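Side-chain contacts in acyl-CoA synthetase (AMP-forming)/AMP-acid ligase II-like protein (Dyadobacter fermentans, PDB 4GS5), which probably activates carboxylic acids such as medium-chain fatty acids with ATP and joins them to coenzyme A, as an AMP-forming ligase: residues 82-87 and 131-136; 96-101 and 184-189; 102-107 and 124-129; 136-141 and 165-170. All blocks are in the same frame, centred on the assembly; numbering follows the deposited sequence.

Contact 1 (82-87 and 131-136). With EDO (1,2-ethanediol), chain B.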
# COMPACT_ATOMS: atom_id res chain seq x y z
N LEU A 82 -18.62 -9.40 -8.09
CA LEU A 82 -18.60 -10.32 -6.95
C LEU A 82 -18.09 -9.59 -5.71
O LEU A 82 -17.01 -8.99 -5.73
CB LEU A 82 -17.71 -11.53 -7.25
CG LEU A 82 -17.43 -12.50 -6.09
CD1 LEU A 82 -18.67 -13.33 -5.77
CD2 LEU A 82 -16.28 -13.40 -6.44
N VAL A 83 -18.88 -9.61 -4.64
CA VAL A 83 -18.50 -8.95 -3.39
C VAL A 83 -18.01 -10.00 -2.39
O VAL A 83 -18.83 -10.68 -1.77
CB VAL A 83 -19.70 -8.20 -2.78
CG1 VAL A 83 -19.29 -7.46 -1.50
CG2 VAL A 83 -20.30 -7.24 -3.81
N CYS A 84 -16.69 -10.13 -2.24
CA CYS A 84 -16.10 -11.16 -1.39
C CYS A 84 -15.21 -10.55 -0.32
O CYS A 84 -14.44 -11.26 0.34
CB CYS A 84 -15.28 -12.16 -2.22
SG CYS A 84 -13.96 -11.37 -3.24
N LEU A 85 -15.31 -9.24 -0.15
CA LEU A 85 -14.67 -8.54 0.94
C LEU A 85 -15.69 -8.36 2.06
O LEU A 85 -16.89 -8.22 1.80
CB LEU A 85 -14.16 -7.20 0.46
CG LEU A 85 -13.05 -7.35 -0.58
CD1 LEU A 85 -12.78 -6.05 -1.28
CD2 LEU A 85 -11.82 -7.89 0.11
N ASN A 86 -15.21 -8.38 3.29
CA ASN A 86 -16.07 -8.35 4.47
C ASN A 86 -16.91 -7.09 4.49
O ASN A 86 -16.37 -5.99 4.60
CB ASN A 86 -15.21 -8.46 5.74
CG ASN A 86 -16.01 -8.88 6.95
OD1 ASN A 86 -17.09 -8.34 7.21
ND2 ASN A 86 -15.50 -9.86 7.70
N VAL A 87 -18.23 -7.23 4.35
CA VAL A 87 -19.11 -6.06 4.32
C VAL A 87 -19.35 -5.53 5.72
O VAL A 87 -20.05 -4.54 5.90
CB VAL A 87 -20.47 -6.36 3.64
CG1 VAL A 87 -20.30 -6.55 2.15
CG2 VAL A 87 -21.15 -7.57 4.30
N PRO A 131 -4.81 -9.90 -2.02
CA PRO A 131 -3.88 -10.73 -2.79
C PRO A 131 -3.95 -12.20 -2.39
O PRO A 131 -3.88 -13.07 -3.27
CB PRO A 131 -2.51 -10.15 -2.42
CG PRO A 131 -2.80 -8.70 -2.17
CD PRO A 131 -4.16 -8.69 -1.48
N MSE A 132 -4.08 -12.48 -1.10
CA MSE A 132 -4.17 -13.86 -0.65
C MSE A 132 -5.39 -14.57 -1.24
O MSE A 132 -5.37 -15.79 -1.46
CB MSE A 132 -4.23 -13.92 0.87
CG MSE A 132 -3.75 -15.23 1.40
SE MSE A 132 -3.42 -15.14 3.29
CE MSE A 132 -1.60 -14.45 3.30
N GLN A 133 -6.47 -13.83 -1.47
CA GLN A 133 -7.64 -14.45 -2.08
C GLN A 133 -7.37 -14.89 -3.51
O GLN A 133 -7.84 -15.94 -3.95
CB GLN A 133 -8.86 -13.54 -2.01
CG GLN A 133 -9.50 -13.51 -0.62
CD GLN A 133 -10.60 -12.47 -0.53
OE1 GLN A 133 -10.43 -11.33 -0.95
NE2 GLN A 133 -11.75 -12.86 0.01
N LEU A 134 -6.61 -14.08 -4.26
CA LEU A 134 -6.31 -14.46 -5.63
C LEU A 134 -5.34 -15.62 -5.64
O LEU A 134 -5.43 -16.53 -6.47
CB LEU A 134 -5.73 -13.28 -6.41
CG LEU A 134 -5.34 -13.56 -7.86
CD1 LEU A 134 -6.55 -14.07 -8.63
CD2 LEU A 134 -4.77 -12.29 -8.50
N GLN A 135 -4.39 -15.61 -4.73
CA GLN A 135 -3.41 -16.69 -4.67
C GLN A 135 -4.10 -18.01 -4.32
O GLN A 135 -3.71 -19.07 -4.81
CB GLN A 135 -2.32 -16.38 -3.64
CG GLN A 135 -1.01 -17.17 -3.86
CD GLN A 135 -0.99 -18.51 -3.15
OE1 GLN A 135 -1.85 -18.80 -2.31
NE2 GLN A 135 0.00 -19.34 -3.47
N SER A 136 -5.14 -17.93 -3.47
CA SER A 136 -5.88 -19.12 -3.04
C SER A 136 -6.63 -19.73 -4.21
O SER A 136 -6.62 -20.94 -4.40
CB SER A 136 -6.89 -18.79 -1.94
OG SER A 136 -6.28 -18.67 -0.68
C1 EDO B . -1.24 -10.37 1.78
O1 EDO B . -0.84 -11.60 1.15
C2 EDO B . -2.51 -9.81 1.13
O2 EDO B . -3.65 -10.66 1.34

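Contact 2 (96-101 and 184-189)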
# COMPACT_ATOMS: atom_id res chain seq x y z
N LEU A 96 -20.59 -2.18 -2.34
CA LEU A 96 -22.04 -1.91 -2.37
C LEU A 96 -22.34 -0.52 -2.91
O LEU A 96 -23.26 -0.35 -3.71
CB LEU A 96 -22.64 -2.04 -0.97
CG LEU A 96 -22.38 -3.37 -0.25
CD1 LEU A 96 -23.09 -3.36 1.10
CD2 LEU A 96 -22.85 -4.53 -1.11
N VAL A 97 -21.57 0.46 -2.46
CA VAL A 97 -21.70 1.84 -2.92
C VAL A 97 -21.48 1.93 -4.42
O VAL A 97 -22.30 2.53 -5.14
CB VAL A 97 -20.70 2.77 -2.20
CG1 VAL A 97 -20.69 4.16 -2.86
CG2 VAL A 97 -21.06 2.88 -0.72
N ARG A 98 -20.38 1.35 -4.91
CA ARG A 98 -20.13 1.30 -6.35
C ARG A 98 -21.30 0.64 -7.06
O ARG A 98 -21.82 1.16 -8.05
CB ARG A 98 -18.84 0.52 -6.65
CG ARG A 98 -17.57 1.23 -6.20
CD ARG A 98 -16.40 0.25 -6.10
NE ARG A 98 -15.22 0.88 -5.51
CZ ARG A 98 -14.25 0.22 -4.89
NH1 ARG A 98 -14.31 -1.10 -4.76
NH2 ARG A 98 -13.22 0.87 -4.39
N GLY A 99 -21.73 -0.50 -6.54
CA GLY A 99 -22.88 -1.20 -7.09
C GLY A 99 -24.13 -0.35 -7.23
O GLY A 99 -24.83 -0.43 -8.24
N MSE A 100 -24.43 0.46 -6.22
CA MSE A 100 -25.64 1.27 -6.26
C MSE A 100 -25.47 2.54 -7.08
O MSE A 100 -26.40 3.00 -7.74
CB MSE A 100 -26.12 1.62 -4.85
CG MSE A 100 -26.74 0.46 -4.11
SE MSE A 100 -27.24 1.07 -2.35
CE MSE A 100 -25.48 1.45 -1.62
N GLU A 101 -24.27 3.11 -7.05
CA GLU A 101 -24.01 4.31 -7.82
C GLU A 101 -23.88 4.02 -9.31
O GLU A 101 -24.25 4.85 -10.14
CB GLU A 101 -22.76 5.01 -7.30
CG GLU A 101 -22.99 5.71 -5.98
CD GLU A 101 -23.99 6.85 -6.13
OE1 GLU A 101 -23.58 7.93 -6.60
OE2 GLU A 101 -25.18 6.65 -5.78
N THR A 184 -8.66 8.50 2.59
CA THR A 184 -9.09 8.80 1.23
C THR A 184 -10.29 7.93 0.86
O THR A 184 -10.65 7.80 -0.32
CB THR A 184 -7.93 8.67 0.18
OG1 THR A 184 -7.40 7.34 0.17
CG2 THR A 184 -6.80 9.67 0.48
N VAL A 185 -10.91 7.38 1.90
CA VAL A 185 -11.99 6.39 1.81
C VAL A 185 -11.49 5.07 1.24
O VAL A 185 -11.46 4.06 1.94
CB VAL A 185 -13.19 6.90 0.98
CG1 VAL A 185 -14.36 5.93 1.10
CG2 VAL A 185 -13.59 8.28 1.44
N SER A 186 -11.09 5.12 -0.03
CA SER A 186 -10.56 3.96 -0.73
C SER A 186 -9.34 4.40 -1.56
O SER A 186 -8.51 5.20 -1.11
CB SER A 186 -11.64 3.38 -1.66
OG SER A 186 -11.40 2.01 -1.96
N HIS A 187 -9.23 3.89 -2.78
CA HIS A 187 -8.04 4.14 -3.58
C HIS A 187 -7.98 5.58 -4.15
O HIS A 187 -9.02 6.22 -4.37
CB HIS A 187 -7.92 3.07 -4.68
CG HIS A 187 -9.12 2.96 -5.58
ND1 HIS A 187 -9.29 1.93 -6.48
CD2 HIS A 187 -10.20 3.76 -5.73
CE1 HIS A 187 -10.41 2.10 -7.15
NE2 HIS A 187 -10.99 3.20 -6.70
N VAL A 188 -6.77 6.09 -4.37
CA VAL A 188 -6.56 7.34 -5.09
C VAL A 188 -5.68 7.12 -6.32
O VAL A 188 -5.47 8.04 -7.13
CB VAL A 188 -5.91 8.43 -4.21
CG1 VAL A 188 -6.79 8.71 -3.00
CG2 VAL A 188 -4.49 8.02 -3.78
N ALA A 189 -5.18 5.89 -6.46
CA ALA A 189 -4.32 5.55 -7.60
C ALA A 189 -4.30 4.05 -7.86
O ALA A 189 -4.62 3.28 -6.96
CB ALA A 189 -2.89 6.08 -7.39

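Contact 3 (102-107 and 124-129)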
# COMPACT_ATOMS: atom_id res chain seq x y z
N LEU A 102 -23.38 2.83 -9.64
CA LEU A 102 -22.98 2.51 -11.02
C LEU A 102 -23.93 1.49 -11.66
O LEU A 102 -23.73 1.08 -12.80
CB LEU A 102 -21.54 1.99 -11.04
CG LEU A 102 -20.49 2.97 -10.47
CD1 LEU A 102 -19.08 2.37 -10.38
CD2 LEU A 102 -20.46 4.26 -11.27
N ASP A 103 -24.96 1.09 -10.92
CA ASP A 103 -25.97 0.13 -11.40
C ASP A 103 -25.34 -1.23 -11.72
O ASP A 103 -25.46 -1.74 -12.85
CB ASP A 103 -26.71 0.65 -12.64
CG ASP A 103 -27.50 1.91 -12.37
OD1 ASP A 103 -27.89 2.15 -11.21
OD2 ASP A 103 -27.74 2.66 -13.34
N TRP A 104 -24.65 -1.82 -10.76
CA TRP A 104 -24.09 -3.14 -10.98
C TRP A 104 -25.06 -4.18 -10.47
O TRP A 104 -25.89 -3.89 -9.62
CB TRP A 104 -22.78 -3.31 -10.23
CG TRP A 104 -21.64 -2.46 -10.67
CD1 TRP A 104 -21.59 -1.62 -11.76
CD2 TRP A 104 -20.38 -2.34 -10.01
NE1 TRP A 104 -20.35 -1.01 -11.82
CE2 TRP A 104 -19.59 -1.43 -10.75
CE3 TRP A 104 -19.83 -2.93 -8.87
CZ2 TRP A 104 -18.29 -1.09 -10.38
CZ3 TRP A 104 -18.52 -2.59 -8.50
CH2 TRP A 104 -17.77 -1.67 -9.25
N GLU A 105 -24.93 -5.41 -10.97
CA GLU A 105 -25.52 -6.55 -10.30
C GLU A 105 -24.51 -7.02 -9.25
O GLU A 105 -23.37 -7.35 -9.59
CB GLU A 105 -25.77 -7.67 -11.30
CG GLU A 105 -26.38 -8.92 -10.69
CD GLU A 105 -26.42 -10.09 -11.67
OE1 GLU A 105 -26.88 -11.18 -11.27
OE2 GLU A 105 -25.99 -9.91 -12.83
N LEU A 106 -24.90 -7.05 -7.98
CA LEU A 106 -23.99 -7.46 -6.92
C LEU A 106 -24.25 -8.89 -6.48
O LEU A 106 -25.39 -9.25 -6.13
CB LEU A 106 -24.09 -6.52 -5.71
CG LEU A 106 -23.81 -5.04 -5.96
CD1 LEU A 106 -24.18 -4.20 -4.76
CD2 LEU A 106 -22.34 -4.85 -6.31
N THR A 107 -23.21 -9.71 -6.50
CA THR A 107 -23.27 -11.04 -5.92
C THR A 107 -22.46 -11.05 -4.63
O THR A 107 -21.23 -10.99 -4.65
CB THR A 107 -22.71 -12.11 -6.87
OG1 THR A 107 -23.52 -12.17 -8.04
CG2 THR A 107 -22.68 -13.48 -6.19
N PHE A 124 -18.12 -13.27 -13.75
CA PHE A 124 -18.18 -11.88 -13.33
C PHE A 124 -17.43 -10.95 -14.27
O PHE A 124 -16.66 -11.40 -15.11
CB PHE A 124 -17.65 -11.75 -11.90
CG PHE A 124 -18.36 -12.65 -10.95
CD1 PHE A 124 -19.63 -12.33 -10.51
CD2 PHE A 124 -17.78 -13.84 -10.53
CE1 PHE A 124 -20.32 -13.18 -9.64
CE2 PHE A 124 -18.46 -14.68 -9.66
CZ PHE A 124 -19.72 -14.35 -9.22
N ASP A 125 -17.70 -9.65 -14.12
CA ASP A 125 -17.03 -8.62 -14.89
C ASP A 125 -16.04 -7.88 -14.03
O ASP A 125 -15.19 -7.16 -14.54
CB ASP A 125 -18.05 -7.62 -15.44
CG ASP A 125 -19.07 -8.28 -16.37
OD1 ASP A 125 -18.66 -9.07 -17.24
OD2 ASP A 125 -20.28 -8.02 -16.21
N PHE A 126 -16.17 -8.04 -12.72
CA PHE A 126 -15.34 -7.31 -11.80
C PHE A 126 -15.36 -7.92 -10.40
O PHE A 126 -16.41 -8.35 -9.91
CB PHE A 126 -15.78 -5.85 -11.71
CG PHE A 126 -14.94 -5.04 -10.77
CD1 PHE A 126 -13.60 -4.85 -11.02
CD2 PHE A 126 -15.50 -4.50 -9.62
CE1 PHE A 126 -12.81 -4.12 -10.15
CE2 PHE A 126 -14.72 -3.75 -8.75
CZ PHE A 126 -13.38 -3.57 -9.01
N VAL A 127 -14.20 -7.97 -9.78
CA VAL A 127 -14.14 -8.37 -8.38
C VAL A 127 -13.02 -7.62 -7.68
O VAL A 127 -11.94 -7.43 -8.27
CB VAL A 127 -13.91 -9.87 -8.23
CG1 VAL A 127 -12.62 -10.28 -8.92
CG2 VAL A 127 -13.88 -10.26 -6.73
N ALA A 128 -13.26 -7.19 -6.44
CA ALA A 128 -12.17 -6.62 -5.64
C ALA A 128 -11.83 -7.63 -4.56
O ALA A 128 -12.71 -8.22 -3.96
CB ALA A 128 -12.57 -5.28 -5.03
N MSE A 129 -10.54 -7.84 -4.32
CA MSE A 129 -10.15 -8.82 -3.33
C MSE A 129 -8.77 -8.53 -2.79
O MSE A 129 -8.11 -7.60 -3.26
CB MSE A 129 -10.25 -10.24 -3.92
CG MSE A 129 -9.26 -10.55 -5.03
SE MSE A 129 -9.55 -12.37 -5.76
CE MSE A 129 -11.41 -12.24 -6.24

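Contact 4 (136-141 and 165-170)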
# COMPACT_ATOMS: atom_id res chain seq x y z
N SER A 136 -5.14 -17.93 -3.47
CA SER A 136 -5.88 -19.12 -3.04
C SER A 136 -6.63 -19.73 -4.21
O SER A 136 -6.62 -20.94 -4.40
CB SER A 136 -6.89 -18.79 -1.94
OG SER A 136 -6.28 -18.67 -0.68
N ILE A 137 -7.29 -18.88 -4.98
CA ILE A 137 -7.98 -19.32 -6.18
C ILE A 137 -7.01 -20.02 -7.13
O ILE A 137 -7.33 -21.06 -7.69
CB ILE A 137 -8.62 -18.14 -6.92
CG1 ILE A 137 -9.83 -17.62 -6.14
CG2 ILE A 137 -8.99 -18.54 -8.34
CD1 ILE A 137 -10.37 -16.30 -6.67
N LEU A 138 -5.83 -19.44 -7.30
CA LEU A 138 -4.81 -19.99 -8.20
C LEU A 138 -4.18 -21.30 -7.72
O LEU A 138 -3.69 -22.09 -8.53
CB LEU A 138 -3.71 -18.95 -8.45
CG LEU A 138 -4.17 -17.74 -9.25
CD1 LEU A 138 -3.18 -16.58 -9.09
CD2 LEU A 138 -4.35 -18.13 -10.71
N GLU A 139 -4.18 -21.53 -6.41
CA GLU A 139 -3.53 -22.72 -5.85
C GLU A 139 -4.47 -23.92 -5.77
O GLU A 139 -4.04 -25.08 -5.82
CB GLU A 139 -2.98 -22.42 -4.46
CG GLU A 139 -1.70 -21.62 -4.49
CD GLU A 139 -0.50 -22.46 -4.89
OE1 GLU A 139 -0.22 -23.46 -4.19
OE2 GLU A 139 0.15 -22.12 -5.91
N ASN A 140 -5.76 -23.62 -5.63
CA ASN A 140 -6.77 -24.64 -5.45
C ASN A 140 -7.25 -25.13 -6.81
O ASN A 140 -8.00 -24.44 -7.52
CB ASN A 140 -7.92 -24.06 -4.62
CG ASN A 140 -8.94 -25.10 -4.24
OD1 ASN A 140 -9.09 -26.12 -4.92
ND2 ASN A 140 -9.66 -24.85 -3.14
N SER A 141 -6.80 -26.33 -7.19
CA SER A 141 -7.01 -26.83 -8.55
C SER A 141 -8.47 -27.12 -8.89
O SER A 141 -8.78 -27.60 -9.98
CB SER A 141 -6.15 -28.07 -8.81
OG SER A 141 -4.86 -27.68 -9.26
N ALA A 165 3.11 -12.08 -8.05
CA ALA A 165 3.31 -11.16 -9.17
C ALA A 165 3.64 -11.94 -10.47
O ALA A 165 3.10 -11.64 -11.54
CB ALA A 165 4.40 -10.15 -8.85
N MSE A 166 4.50 -12.94 -10.37
CA MSE A 166 4.83 -13.78 -11.53
C MSE A 166 3.62 -14.53 -12.09
O MSE A 166 3.48 -14.65 -13.31
CB MSE A 166 5.95 -14.76 -11.19
CG MSE A 166 7.32 -14.11 -10.99
SE MSE A 166 8.11 -13.47 -12.64
CE MSE A 166 8.96 -11.85 -11.99
N GLN A 167 2.77 -15.05 -11.21
CA GLN A 167 1.51 -15.70 -11.61
C GLN A 167 0.52 -14.75 -12.30
O GLN A 167 -0.13 -15.12 -13.29
CB GLN A 167 0.81 -16.31 -10.40
CG GLN A 167 1.34 -17.68 -9.98
CD GLN A 167 0.64 -18.22 -8.75
OE1 GLN A 167 0.76 -17.67 -7.65
NE2 GLN A 167 -0.10 -19.31 -8.92
N ILE A 168 0.40 -13.55 -11.77
CA ILE A 168 -0.50 -12.55 -12.33
C ILE A 168 -0.03 -12.13 -13.72
O ILE A 168 -0.86 -11.93 -14.61
CB ILE A 168 -0.63 -11.33 -11.41
CG1 ILE A 168 -1.45 -11.71 -10.18
CG2 ILE A 168 -1.28 -10.17 -12.16
CD1 ILE A 168 -1.36 -10.71 -9.04
N SER A 169 1.28 -12.03 -13.91
CA SER A 169 1.86 -11.66 -15.21
C SER A 169 1.43 -12.60 -16.31
O SER A 169 1.40 -12.22 -17.48
CB SER A 169 3.39 -11.66 -15.16
OG SER A 169 3.86 -10.57 -14.40
N ASP A 170 1.12 -13.84 -15.96
CA ASP A 170 0.75 -14.82 -16.96
C ASP A 170 -0.76 -15.00 -17.18
O ASP A 170 -1.16 -15.85 -17.99
CB ASP A 170 1.42 -16.16 -16.69
CG ASP A 170 2.43 -16.50 -17.75
OD1 ASP A 170 2.05 -17.16 -18.75
OD2 ASP A 170 3.59 -16.07 -17.61

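Contact 1 (82-87 and 131-136)
The side-chain amide of Gln133 reaches from the first turn of helix 131-139 to the loop that follows strand 80-83, and its NE2 donates a hydrogen bond of 3.1 Å to the backbone O of Cys84. The N-H points almost straight at the oxygen (166°), and Cys84 O lies practically in the plane of the amide; seen from the acceptor, however, the donor stands above the carbonyl plane, 38° out of it. With CG beside the backbone N and the chain extended beyond it (chi2 173°), the amide is carried well away from its helix. NE2 also donates to Thr112 O, while OE1 accepts from Val130 N, which fixes the rotation of the amide and tells its two ends apart. Strand 80-83 and strand 126-129, which runs into this helix, are parallel neighbours in the sheet of the AMP-binding fold, and Gln133 ties the start of the helix to the loop at the end of strand 80-83. A leucine here would probably leave Cys84 O and Thr112 O without their shared donor in a buried place. Beside the bond there is a little van der Waals contact: Leu85 CD2 packs against Gln133 OE1 at 3.9 Å, and Cys84 SG stands 4.2 Å from Gln133 NE2. At the helix start, Met132 N donates to O2 of a 1,2-ethanediol, probably from the crystallisation liquor, at 3.1 Å.

Contact 2 (96-101 and 184-189)
The bend at 184-186 follows directly on the Tyr-Gly-Met-Thr-Glu sequence, a signature of AMP-forming ligases of this family, and leads into strand 187-192; helix 90-102 sends an arginine across to it, though whether this contact serves the signature is not established. Arg98 NH2 comes within 3.2 Å of Ser186 OG, which sits at the edge of the guanidinium, near its plane. The same NH2 lies over one face of the His187 ring, offset toward the rim, with His187 NE2 4.0 Å away. Guanidinium and imidazole planes are inclined by 38°, neither parallel nor perpendicular. The backbones are far apart, 11.4 Å between Arg98 CA and Ser186 CA, and the gap is bridged because the arginine is extended from CG to NE (chi3 -173°). His187 CG is tucked between the backbone N and the carbonyl carbon (chi1 56°). Arg98 also packs on Thr69 and Trp104, and Ser186 lies beside a bound 1,2-ethanediol. Both ring nitrogens of His187 are engaged beyond the two segments, NE2 hydrogen-bonded to Thr69 OG1 of helix 59-72 and ND1 weakly to Ser178 OG; the guanidinium thus rests on an imidazole whose position is set mainly by those outside partners.

Contact 3 (102-107 and 124-129)
Trp104 and Phe126 meet in an oblique contact, CH2 of the indole lying 3.6 Å from Phe126 CD2 and CZ3 only slightly farther from that same carbon. The six-membered ring of the indole and the phenyl ring are tilted by 65°, their centroids 5.4 Å apart, an oblique aromatic pair. A second, smaller touch lies farther along, where Thr107 OG1 approaches the edge of Phe124, in the plane of the ring, 3.7 Å from CE1; the two side chains cross at about a right angle. These residues lie on, or just before, strands 105-109 and 126-129 of the sheet in the AMP-binding fold, which do not pair with each other but flank strand 80-83, so their side chains reach across it. Phe126 makes its reach with CG turned opposite the backbone N (chi1 -180°), which throws the ring toward the tryptophan. Next come the groups that set the indole: its NE1 is hydrogen-bonded to Leu75 O, while Ala81 of the middle strand and Met95 and Arg98 of helix 90-102 pack on it. A serine in place of Trp104 would probably open a gap beside Phe126 and leave Leu75 O without its indole donor. Phe126 also touches Leu75 and Leu154, and Phe124 rests on Leu82, while Asp125 between them forms a salt bridge with Arg80.

Contact 4 (136-141 and 165-170)
This is a surface contact between two helices, with the end of helix 131-139 meeting the end of helix 162-169 through one glutamine laid against a leucine. The backbones come nearest at Leu138 and Gln167, 8.4 Å between their CA atoms, and these two side chains approach from opposite directions. Gln167 stretches out beyond CG (chi2 178°), so that its amide arrives at the base of the leucine: NE2 lies 3.7 Å from Leu138 CB and 4.1 Å from Leu138 CD1. Amide carbon CD is close to the same methyl, 4.2 Å from Leu138 CD1. No hydrogen bond joins the two segments; the touch is van der Waals packing of a polar group on an aliphatic one. In the AMP-binding fold each of these helices comes after a strand, 126-129 and 153-155, which are parallel neighbours in the sheet, and the contact joins the helices near their C-terminal ends. At the rim, Glu139 bends at chi2 (-75°) and brings OE2 to 4.1 Å from Gln167 NE2. The two side chains cross at about a right angle, with carboxylate and amide planes 75° apart; at this distance any attraction between the negative oxygen and the amide N-H would probably be weak. Beyond the two segments the helix ends have their own anchors. Ile137 O and Asn140 O share the one proton of Thr143 OG1, and Ile168 O accepts from Asn194 ND2, while on the first helix Ile137 packs on Asn114 and Pro115.

How the contacts relate
All four contacts fall in the AMP-binding region. Contacts 1 and 3 have centres about 13 Å apart and join through the sheet, where strand 80-83 pairs with both 105-109 and 126-129. Contacts 2 and 3 have centres about 12 Å apart, helix 90-102 running on into strand 105-109. Contact 4, its centre about 13 Å from that of contact 1, uses the same helix 131-139 and shares Ser136 with it; contacts 2 and 4 are farthest apart, about 26 Å between centres. Along the chain, contact 3 falls within the spans of both contacts 1 and 2, whose segments alternate; contact 4 opens after contact 1 closes, within the span of contact 2. Contact 3 touches the other three, so packing runs from helix 90-102 across the strands to helix 131-139.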